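2-hydroxyisobutyryl-CoA mutase large subunit (Aquincola tertiaricarbonis, PDB 4R3U) forms, with its small cobalamin-binding partner subunit, a B12-dependent mutase that interconverts 2-hydroxyisobutyryl-CoA and (S)-3-hydroxybutyryl-CoA. Local coordinates at residues Asp305-Ala311 / Tyr421-Thr426; Met189-Glu195 / Ile544-Lys548; Leu349-Gln353 / Val477-Phe483. One frame throughout, in Å; residues are numbered along the deposited sequence.

Contact 1: Asp305-Ala311 / Tyr421-Thr426; sequences DFFEEVA and YVEALT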
loop_
_atom_site.group_PDB
_atom_site.type_symbol
_atom_site.label_atom_id
_atom_site.label_comp_id
_atom_site.label_asym_id
_atom_site.label_seq_id
_atom_site.Cartn_x
_atom_site.Cartn_y
_atom_site.Cartn_z
ATOM N N ASP A 305 -8.090 9.991 -0.326
ATOM C CA ASP A 305 -8.144 10.192 -1.786
ATOM C C ASP A 305 -6.725 10.389 -2.276
ATOM O O ASP A 305 -6.139 11.482 -2.143
ATOM C CB ASP A 305 -9.078 11.332 -2.225
ATOM C CG ASP A 305 -9.509 11.262 -3.688
ATOM O OD1 ASP A 305 -8.612 11.213 -4.584
ATOM O OD2 ASP A 305 -10.742 11.300 -3.951
ATOM N N PHE A 306 -6.153 9.288 -2.776
ATOM C CA PHE A 306 -4.775 9.214 -3.230
ATOM C C PHE A 306 -4.246 10.441 -3.995
ATOM O O PHE A 306 -3.266 11.042 -3.554
ATOM C CB PHE A 306 -4.539 7.895 -3.990
ATOM C CG PHE A 306 -3.093 7.633 -4.319
ATOM C CD1 PHE A 306 -2.228 7.123 -3.355
ATOM C CD2 PHE A 306 -2.592 7.899 -5.595
ATOM C CE1 PHE A 306 -0.884 6.896 -3.647
ATOM C CE2 PHE A 306 -1.254 7.645 -5.900
ATOM C CZ PHE A 306 -0.405 7.147 -4.922
ATOM N N PHE A 307 -4.897 10.805 -5.120
ATOM C CA PHE A 307 -4.478 11.931 -5.957
ATOM C C PHE A 307 -4.818 13.288 -5.425
ATOM O O PHE A 307 -3.966 14.184 -5.510
ATOM C CB PHE A 307 -4.912 11.771 -7.403
ATOM C CG PHE A 307 -4.195 10.634 -8.085
ATOM C CD1 PHE A 307 -2.840 10.728 -8.387
ATOM C CD2 PHE A 307 -4.863 9.458 -8.393
ATOM C CE1 PHE A 307 -2.177 9.679 -9.015
ATOM C CE2 PHE A 307 -4.194 8.412 -9.012
ATOM C CZ PHE A 307 -2.856 8.537 -9.332
ATOM N N GLU A 308 -6.022 13.434 -4.808
ATOM C CA GLU A 308 -6.451 14.685 -4.176
ATOM C C GLU A 308 -5.454 15.174 -3.074
ATOM O O GLU A 308 -5.141 16.361 -3.004
ATOM C CB GLU A 308 -7.844 14.514 -3.612
ATOM C CG GLU A 308 -8.306 15.615 -2.684
ATOM C CD GLU A 308 -9.781 15.494 -2.373
ATOM O OE1 GLU A 308 -10.178 14.500 -1.715
ATOM O OE2 GLU A 308 -10.546 16.353 -2.871
ATOM N N GLU A 309 -4.965 14.249 -2.243
ATOM C CA GLU A 309 -4.015 14.516 -1.162
ATOM C C GLU A 309 -2.683 15.004 -1.678
ATOM O O GLU A 309 -2.164 15.956 -1.138
ATOM C CB GLU A 309 -3.882 13.275 -0.251
ATOM C CG GLU A 309 -5.138 13.078 0.574
ATOM C CD GLU A 309 -5.451 14.254 1.491
ATOM O OE1 GLU A 309 -4.607 14.559 2.363
ATOM O OE2 GLU A 309 -6.530 14.873 1.342
ATOM N N VAL A 310 -2.191 14.438 -2.783
ATOM C CA VAL A 310 -0.963 14.868 -3.462
ATOM C C VAL A 310 -1.164 16.293 -4.050
ATOM O O VAL A 310 -0.314 17.165 -3.863
ATOM C CB VAL A 310 -0.534 13.843 -4.552
ATOM C CG1 VAL A 310 0.678 14.339 -5.326
ATOM C CG2 VAL A 310 -0.260 12.464 -3.942
ATOM N N ALA A 311 -2.302 16.518 -4.725
ATOM C CA ALA A 311 -2.660 17.802 -5.321
ATOM C C ALA A 311 -2.709 18.890 -4.232
ATOM O O ALA A 311 -2.225 20.002 -4.446
ATOM C CB ALA A 311 -4.016 17.687 -5.985
ATOM N N TYR A 421 -4.127 15.381 -14.651
ATOM C CA TYR A 421 -5.068 15.334 -13.542
ATOM C C TYR A 421 -4.497 16.010 -12.304
ATOM O O TYR A 421 -5.145 16.925 -11.775
ATOM C CB TYR A 421 -5.524 13.875 -13.274
ATOM C CG TYR A 421 -6.347 13.659 -12.017
ATOM C CD1 TYR A 421 -7.355 14.558 -11.648
ATOM C CD2 TYR A 421 -6.154 12.534 -11.216
ATOM C CE1 TYR A 421 -8.088 14.387 -10.476
ATOM C CE2 TYR A 421 -6.903 12.337 -10.053
ATOM C CZ TYR A 421 -7.856 13.276 -9.677
ATOM O OH TYR A 421 -8.582 13.103 -8.517
ATOM N N VAL A 422 -3.289 15.590 -11.845
ATOM C CA VAL A 422 -2.677 16.137 -10.633
ATOM C C VAL A 422 -2.430 17.628 -10.813
ATOM O O VAL A 422 -2.769 18.407 -9.922
ATOM C CB VAL A 422 -1.440 15.320 -10.145
ATOM C CG1 VAL A 422 -0.823 15.897 -8.854
ATOM C CG2 VAL A 422 -1.790 13.846 -9.957
ATOM N N GLU A 423 -1.958 18.044 -11.998
ATOM C CA GLU A 423 -1.730 19.465 -12.282
ATOM C C GLU A 423 -2.987 20.331 -12.277
ATOM O O GLU A 423 -2.967 21.410 -11.688
ATOM C CB GLU A 423 -0.842 19.702 -13.513
ATOM C CG GLU A 423 0.591 19.189 -13.378
ATOM C CD GLU A 423 1.490 19.674 -12.253
ATOM O OE1 GLU A 423 1.074 20.532 -11.443
ATOM O OE2 GLU A 423 2.635 19.175 -12.185
ATOM N N ALA A 424 -4.094 19.829 -12.860
ATOM C CA ALA A 424 -5.398 20.496 -12.901
ATOM C C ALA A 424 -5.995 20.582 -11.504
ATOM O O ALA A 424 -6.502 21.641 -11.119
ATOM C CB ALA A 424 -6.338 19.743 -13.829
ATOM N N LEU A 425 -5.905 19.475 -10.727
ATOM C CA LEU A 425 -6.389 19.429 -9.350
ATOM C C LEU A 425 -5.560 20.331 -8.426
ATOM O O LEU A 425 -6.152 21.025 -7.594
ATOM C CB LEU A 425 -6.438 17.975 -8.844
ATOM C CG LEU A 425 -7.416 17.661 -7.693
ATOM C CD1 LEU A 425 -8.837 18.250 -7.948
ATOM C CD2 LEU A 425 -7.478 16.170 -7.440
ATOM N N THR A 426 -4.199 20.357 -8.604
ATOM C CA THR A 426 -3.299 21.250 -7.855
ATOM C C THR A 426 -3.761 22.708 -8.085
ATOM O O THR A 426 -3.898 23.482 -7.128
ATOM C CB THR A 426 -1.833 21.065 -8.316
ATOM O OG1 THR A 426 -1.424 19.712 -8.090
ATOM C CG2 THR A 426 -0.864 22.054 -7.650
#

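Contact 2: Met189-Glu195 / Ile544-Lys548; sequences MYVALGE and IELVK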
loop_
_atom_site.group_PDB
_atom_site.type_symbol
_atom_site.label_atom_id
_atom_site.label_comp_id
_atom_site.label_asym_id
_atom_site.label_seq_id
_atom_site.Cartn_x
_atom_site.Cartn_y
_atom_site.Cartn_z
ATOM N N MET A 189 11.690 23.868 29.211
ATOM C CA MET A 189 12.261 22.649 29.793
ATOM C C MET A 189 13.290 22.038 28.881
ATOM O O MET A 189 14.329 21.566 29.371
ATOM C CB MET A 189 11.179 21.614 30.104
ATOM C CG MET A 189 10.403 21.898 31.358
ATOM S SD MET A 189 9.089 20.687 31.610
ATOM C CE MET A 189 8.236 21.428 33.002
ATOM N N TYR A 190 13.009 22.050 27.553
ATOM C CA TYR A 190 13.918 21.519 26.554
ATOM C C TYR A 190 15.226 22.312 26.540
ATOM O O TYR A 190 16.312 21.710 26.551
ATOM C CB TYR A 190 13.255 21.490 25.167
ATOM C CG TYR A 190 13.955 20.581 24.175
ATOM C CD1 TYR A 190 13.823 19.191 24.252
ATOM C CD2 TYR A 190 14.709 21.107 23.132
ATOM C CE1 TYR A 190 14.438 18.349 23.316
ATOM C CE2 TYR A 190 15.337 20.276 22.196
ATOM C CZ TYR A 190 15.199 18.898 22.290
ATOM O OH TYR A 190 15.810 18.088 21.354
ATOM N N VAL A 191 15.108 23.670 26.559
ATOM C CA VAL A 191 16.233 24.601 26.571
ATOM C C VAL A 191 17.053 24.404 27.842
ATOM O O VAL A 191 18.270 24.231 27.753
ATOM C CB VAL A 191 15.793 26.076 26.321
ATOM C CG1 VAL A 191 16.935 27.071 26.580
ATOM C CG2 VAL A 191 15.256 26.240 24.907
ATOM N N ALA A 192 16.383 24.372 29.014
ATOM C CA ALA A 192 16.997 24.123 30.319
ATOM C C ALA A 192 17.755 22.788 30.321
ATOM O O ALA A 192 18.878 22.746 30.826
ATOM C CB ALA A 192 15.930 24.122 31.403
ATOM N N LEU A 193 17.177 21.723 29.713
ATOM C CA LEU A 193 17.803 20.394 29.597
ATOM C C LEU A 193 19.085 20.438 28.725
ATOM O O LEU A 193 20.107 19.884 29.120
ATOM C CB LEU A 193 16.794 19.342 29.063
ATOM C CG LEU A 193 17.314 17.900 28.857
ATOM C CD1 LEU A 193 17.730 17.242 30.161
ATOM C CD2 LEU A 193 16.282 17.041 28.202
ATOM N N GLY A 194 18.997 21.107 27.576
ATOM C CA GLY A 194 20.095 21.291 26.635
ATOM C C GLY A 194 21.262 22.004 27.261
ATOM O O GLY A 194 22.406 21.594 27.064
ATOM N N GLU A 195 20.970 23.042 28.079
ATOM C CA GLU A 195 21.971 23.810 28.818
ATOM C C GLU A 195 22.654 22.927 29.870
ATOM O O GLU A 195 23.890 22.873 29.916
ATOM C CB GLU A 195 21.347 25.070 29.452
ATOM C CG GLU A 195 21.124 26.197 28.450
ATOM C CD GLU A 195 20.352 27.424 28.911
ATOM O OE1 GLU A 195 20.627 28.526 28.381
ATOM O OE2 GLU A 195 19.437 27.282 29.754
ATOM N N ILE A 544 12.224 29.640 31.407
ATOM C CA ILE A 544 13.447 28.816 31.430
ATOM C C ILE A 544 14.029 28.818 32.869
ATOM O O ILE A 544 14.331 27.745 33.397
ATOM C CB ILE A 544 14.506 29.179 30.322
ATOM C CG1 ILE A 544 13.916 29.045 28.899
ATOM C CG2 ILE A 544 15.761 28.294 30.432
ATOM C CD1 ILE A 544 14.641 29.862 27.820
ATOM N N GLU A 545 14.100 29.997 33.527
ATOM C CA GLU A 545 14.595 30.096 34.904
ATOM C C GLU A 545 13.692 29.386 35.914
ATOM O O GLU A 545 14.179 28.691 36.815
ATOM C CB GLU A 545 14.856 31.547 35.298
ATOM C CG GLU A 545 16.141 32.111 34.702
ATOM C CD GLU A 545 17.380 31.249 34.892
ATOM O OE1 GLU A 545 17.730 30.973 36.062
ATOM O OE2 GLU A 545 17.955 30.792 33.873
ATOM N N LEU A 546 12.382 29.492 35.700
ATOM C CA LEU A 546 11.365 28.862 36.530
ATOM C C LEU A 546 11.464 27.335 36.550
ATOM O O LEU A 546 11.616 26.757 37.628
ATOM C CB LEU A 546 9.962 29.305 36.091
ATOM C CG LEU A 546 9.447 30.617 36.697
ATOM C CD1 LEU A 546 8.306 31.176 35.864
ATOM C CD2 LEU A 546 9.029 30.426 38.159
ATOM N N VAL A 547 11.371 26.688 35.376
ATOM C CA VAL A 547 11.504 25.219 35.215
ATOM C C VAL A 547 12.821 24.679 35.845
ATOM O O VAL A 547 12.790 23.664 36.562
ATOM C CB VAL A 547 11.249 24.710 33.765
ATOM C CG1 VAL A 547 9.874 25.150 33.266
ATOM C CG2 VAL A 547 12.344 25.135 32.791
ATOM N N LYS A 548 13.945 25.433 35.652
ATOM C CA LYS A 548 15.268 25.150 36.216
ATOM C C LYS A 548 15.183 25.159 37.732
ATOM O O LYS A 548 15.731 24.259 38.384
ATOM C CB LYS A 548 16.299 26.204 35.765
ATOM C CG LYS A 548 16.990 25.869 34.464
ATOM C CD LYS A 548 17.730 27.053 33.895
ATOM C CE LYS A 548 18.777 26.632 32.886
ATOM N NZ LYS A 548 19.582 27.797 32.409
#

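Contact 3: Leu349-Gln353 / Val477-Phe483; sequences LTKPQ and VIGVNRF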
loop_
_atom_site.group_PDB
_atom_site.type_symbol
_atom_site.label_atom_id
_atom_site.label_comp_id
_atom_site.label_asym_id
_atom_site.label_seq_id
_atom_site.Cartn_x
_atom_site.Cartn_y
_atom_site.Cartn_z
ATOM N N LEU A 349 -9.195 4.533 9.315
ATOM C CA LEU A 349 -8.891 3.226 9.874
ATOM C C LEU A 349 -10.039 2.669 10.695
ATOM O O LEU A 349 -10.799 3.427 11.303
ATOM C CB LEU A 349 -7.559 3.266 10.654
ATOM C CG LEU A 349 -6.329 3.894 9.932
ATOM C CD1 LEU A 349 -5.080 3.706 10.739
ATOM C CD2 LEU A 349 -6.073 3.263 8.588
ATOM N N THR A 350 -10.178 1.337 10.685
ATOM C CA THR A 350 -11.293 0.617 11.319
ATOM C C THR A 350 -10.954 -0.327 12.463
ATOM O O THR A 350 -9.844 -0.840 12.541
ATOM C CB THR A 350 -12.128 -0.146 10.242
ATOM O OG1 THR A 350 -11.326 -1.168 9.690
ATOM C CG2 THR A 350 -12.630 0.752 9.113
ATOM N N LYS A 351 -11.950 -0.554 13.343
ATOM C CA LYS A 351 -11.947 -1.536 14.425
ATOM C C LYS A 351 -12.269 -2.895 13.742
ATOM O O LYS A 351 -11.429 -3.791 13.831
ATOM C CB LYS A 351 -12.954 -1.184 15.552
ATOM C CG LYS A 351 -12.827 -2.056 16.817
ATOM C CD LYS A 351 -13.719 -1.561 17.949
ATOM C CE LYS A 351 -13.659 -2.415 19.204
ATOM N NZ LYS A 351 -12.497 -2.100 20.089
ATOM N N PRO A 352 -13.359 -3.072 12.947
ATOM C CA PRO A 352 -13.527 -4.362 12.249
ATOM C C PRO A 352 -12.424 -4.572 11.212
ATOM O O PRO A 352 -11.962 -3.597 10.583
ATOM C CB PRO A 352 -14.897 -4.230 11.575
ATOM C CG PRO A 352 -15.152 -2.807 11.465
ATOM C CD PRO A 352 -14.474 -2.149 12.621
ATOM N N GLN A 353 -11.955 -5.831 11.066
ATOM C CA GLN A 353 -10.934 -6.216 10.085
ATOM C C GLN A 353 -9.701 -5.310 10.150
ATOM O O GLN A 353 -9.133 -4.945 9.104
ATOM C CB GLN A 353 -11.544 -6.230 8.669
ATOM C CG GLN A 353 -12.729 -7.170 8.519
ATOM C CD GLN A 353 -13.115 -7.296 7.081
ATOM O OE1 GLN A 353 -14.268 -7.047 6.705
ATOM N NE2 GLN A 353 -12.166 -7.764 6.271
ATOM N N VAL A 477 -16.745 2.139 3.128
ATOM C CA VAL A 477 -15.813 1.904 4.234
ATOM C C VAL A 477 -15.771 0.374 4.417
ATOM O O VAL A 477 -16.714 -0.223 4.951
ATOM C CB VAL A 477 -16.077 2.718 5.535
ATOM C CG1 VAL A 477 -15.055 2.362 6.614
ATOM C CG2 VAL A 477 -16.037 4.217 5.257
ATOM N N ILE A 478 -14.697 -0.250 3.879
ATOM C CA ILE A 478 -14.472 -1.693 3.928
ATOM C C ILE A 478 -14.438 -2.158 5.411
ATOM O O ILE A 478 -13.752 -1.549 6.245
ATOM C CB ILE A 478 -13.202 -2.130 3.103
ATOM C CG1 ILE A 478 -13.129 -1.544 1.655
ATOM C CG2 ILE A 478 -12.990 -3.625 3.105
ATOM C CD1 ILE A 478 -14.309 -1.794 0.675
ATOM N N GLY A 479 -15.237 -3.179 5.714
ATOM C CA GLY A 479 -15.356 -3.742 7.051
ATOM C C GLY A 479 -16.501 -3.134 7.830
ATOM O O GLY A 479 -17.009 -3.767 8.763
ATOM N N VAL A 480 -16.948 -1.927 7.417
ATOM C CA VAL A 480 -17.992 -1.149 8.087
ATOM C C VAL A 480 -19.364 -1.168 7.346
ATOM O O VAL A 480 -20.389 -1.414 7.989
ATOM C CB VAL A 480 -17.463 0.273 8.453
ATOM C CG1 VAL A 480 -18.544 1.187 9.043
ATOM C CG2 VAL A 480 -16.266 0.181 9.395
ATOM N N ASN A 481 -19.365 -0.916 6.015
ATOM C CA ASN A 481 -20.574 -0.880 5.197
ATOM C C ASN A 481 -20.426 -1.665 3.901
ATOM O O ASN A 481 -21.330 -1.685 3.062
ATOM C CB ASN A 481 -21.026 0.571 4.938
ATOM C CG ASN A 481 -20.137 1.453 4.085
ATOM O OD1 ASN A 481 -19.218 1.002 3.395
ATOM N ND2 ASN A 481 -20.419 2.750 4.099
ATOM N N ARG A 482 -19.302 -2.371 3.794
ATOM C CA ARG A 482 -18.830 -3.117 2.647
ATOM C C ARG A 482 -18.018 -4.287 3.156
ATOM O O ARG A 482 -17.132 -4.120 4.016
ATOM C CB ARG A 482 -17.905 -2.189 1.854
ATOM C CG ARG A 482 -18.106 -2.158 0.373
ATOM C CD ARG A 482 -19.412 -1.552 -0.119
ATOM N NE ARG A 482 -19.495 -1.702 -1.575
ATOM C CZ ARG A 482 -19.598 -2.864 -2.234
ATOM N NH1 ARG A 482 -19.642 -2.880 -3.559
ATOM N NH2 ARG A 482 -19.654 -4.012 -1.570
ATOM N N PHE A 483 -18.320 -5.490 2.613
ATOM C CA PHE A 483 -17.645 -6.748 2.939
ATOM C C PHE A 483 -17.621 -6.973 4.443
ATOM O O PHE A 483 -16.608 -7.415 4.991
ATOM C CB PHE A 483 -16.245 -6.833 2.271
ATOM C CG PHE A 483 -16.258 -6.637 0.769
ATOM C CD1 PHE A 483 -16.598 -7.674 -0.081
ATOM C CD2 PHE A 483 -15.970 -5.396 0.211
ATOM C CE1 PHE A 483 -16.709 -7.461 -1.456
ATOM C CE2 PHE A 483 -16.086 -5.182 -1.171
ATOM C CZ PHE A 483 -16.454 -6.215 -1.994
#

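Contact 1: Asp305-Ala311 / Tyr421-Thr426
The carbonyl oxygen of Val422 accepts two bonds from Thr426, and both of these residues touch Ala311 on the facing helix. The side-chain bond is short, with Thr426 OG1 2.6 Å from Val422 O, and the hydroxyl comes from above the carbonyl plane. The second donor is Thr426 N, in the usual helical bond. Because OG1 of Thr426 stands beside its backbone N (chi1 -60°), it folds back onto the helix and lies 3.6 Å from Ala311 CA. Here the two backbones come nearest. The small methyl of Ala311 packs against Leu425, with the CB atoms 3.8 Å apart, while Leu425 CD2 sits 3.7 Å from Glu308 CA. Helix 306-327 follows strand 298-302 of the TIM barrel and belongs to its outer layer. Helix 420-442 comes after the last barrel strand. Segments 306-311 and 421-426 cross at -55°. Toward the start of the first helix the packing turns aromatic. Tyr421 points its edge at the face of Phe307 in an offset edge-to-face pair, ring centroids 5.7 Å apart and planes at 64°. Val422 CG2 meets the same ring at Phe307 CD1, 3.6 Å away. Val412 and Pro415 of the second large subunit pack on Tyr421 and Phe307 respectively. Asp305 is the N-cap: its OD1 takes a weak bond from Glu308 N, and its OD2 is held by Ile52 N.

Contact 2: Met189-Glu195 / Ile544-Lys548
Ala192 lies at the apolar centre, where its CB is 4.0 Å from Val547 CG2 and 3.7 Å from Lys548 CG. The contact joins the TIM barrel to a later helix. Helix 183-196 is the crossover helix of a beta-alpha-beta unit between the neighbouring parallel strands 175-178 and 206-208. Helix 540-549 packs against it; the axes of segments 189-195 and 544-548 approach to 8.7 Å and cross at -68°. The single methyl of Ala192 keeps this side of the barrel helix low, and the larger side chains of the other helix close over it. Val547 packs beside the centre. Its CB lies 3.8 Å from Met189 CG, and its CG2 rests over the start of the Met189 backbone. Nearby, the branched ends of Val191 and Ile544 meet, with Val191 CG1 3.8 Å from Ile544 CD1. Tyr239 of helix 226-243 touches both of them, and Met161 of helix 158-164 packs on Met189. Outward from Ala192 the contact becomes polar. The extended chain of Lys548 runs past the alanine and carries its amine to Glu195, which it crosses at about a right angle. Ile544 CG2 lies beneath this bridge, 3.9 Å from Glu195 OE2. Glu545 joins the network through a long salt bridge to the same amine. Lys548 NZ bonds Glu195 OE2 at 2.7 Å, from a position 52° out of the carboxylate plane.

Contact 3: Leu349-Gln353 / Val477-Phe483
Thr350 and Pro352 make the tight part of this contact, pressing on the turn at Val477-Val480. Thr350 CG2 touches two valines on the same side, 3.7 Å from Val480 CG2 and 3.8 Å from Val477 CG1. The methyl faces them because the hydroxyl takes the place between backbone N and carbonyl carbon (chi1 66°). From there Thr350 OG1 bonds Pro352 O at 2.7 Å, nearly in line with the C=O, and it also receives a bond from Arg360. Pro352 CG lies 3.4 Å from Gly479 O. The CA of Gly479 packs close to the side chain of Gln353. The turn is braced from within: Val477 O accepts from Val480 N and Asn481 N, and Asn481 OD1 accepts from Val477 N. The Phe483 side chain takes little part and leads away from 349-353, packing on Glu405 of the second large subunit. The outer side is less enclosed: Pro352 and Val480 are partly exposed there, and Asp127 of the small subunit packs on both. The 349-353 loop follows barrel strand 340-344, and the side chain of Thr350 is about 8 Å from the bound cobalamin. Such a loop, at the C-terminal end of a strand, is where TIM barrels carry their active sites.

The first segments of all three contacts belong to the barrel region, and the second segments all come after its last strand, 375-377. The later chain therefore folds back on the barrel at three places. Contact 1 uses helices 306-327 and 420-442, contact 2 helices 183-196 and 540-549, and contact 3 two loops. Contact 2 encloses the others along the chain; the segments of contacts 1 and 3 alternate. Its centre lies about 44 Å from that of contact 1 and about 47 Å from that of contact 3. Contacts 1 and 3, about 25 Å apart between centres, lie where subunits meet, whereas contact 2 packs within the chain alone.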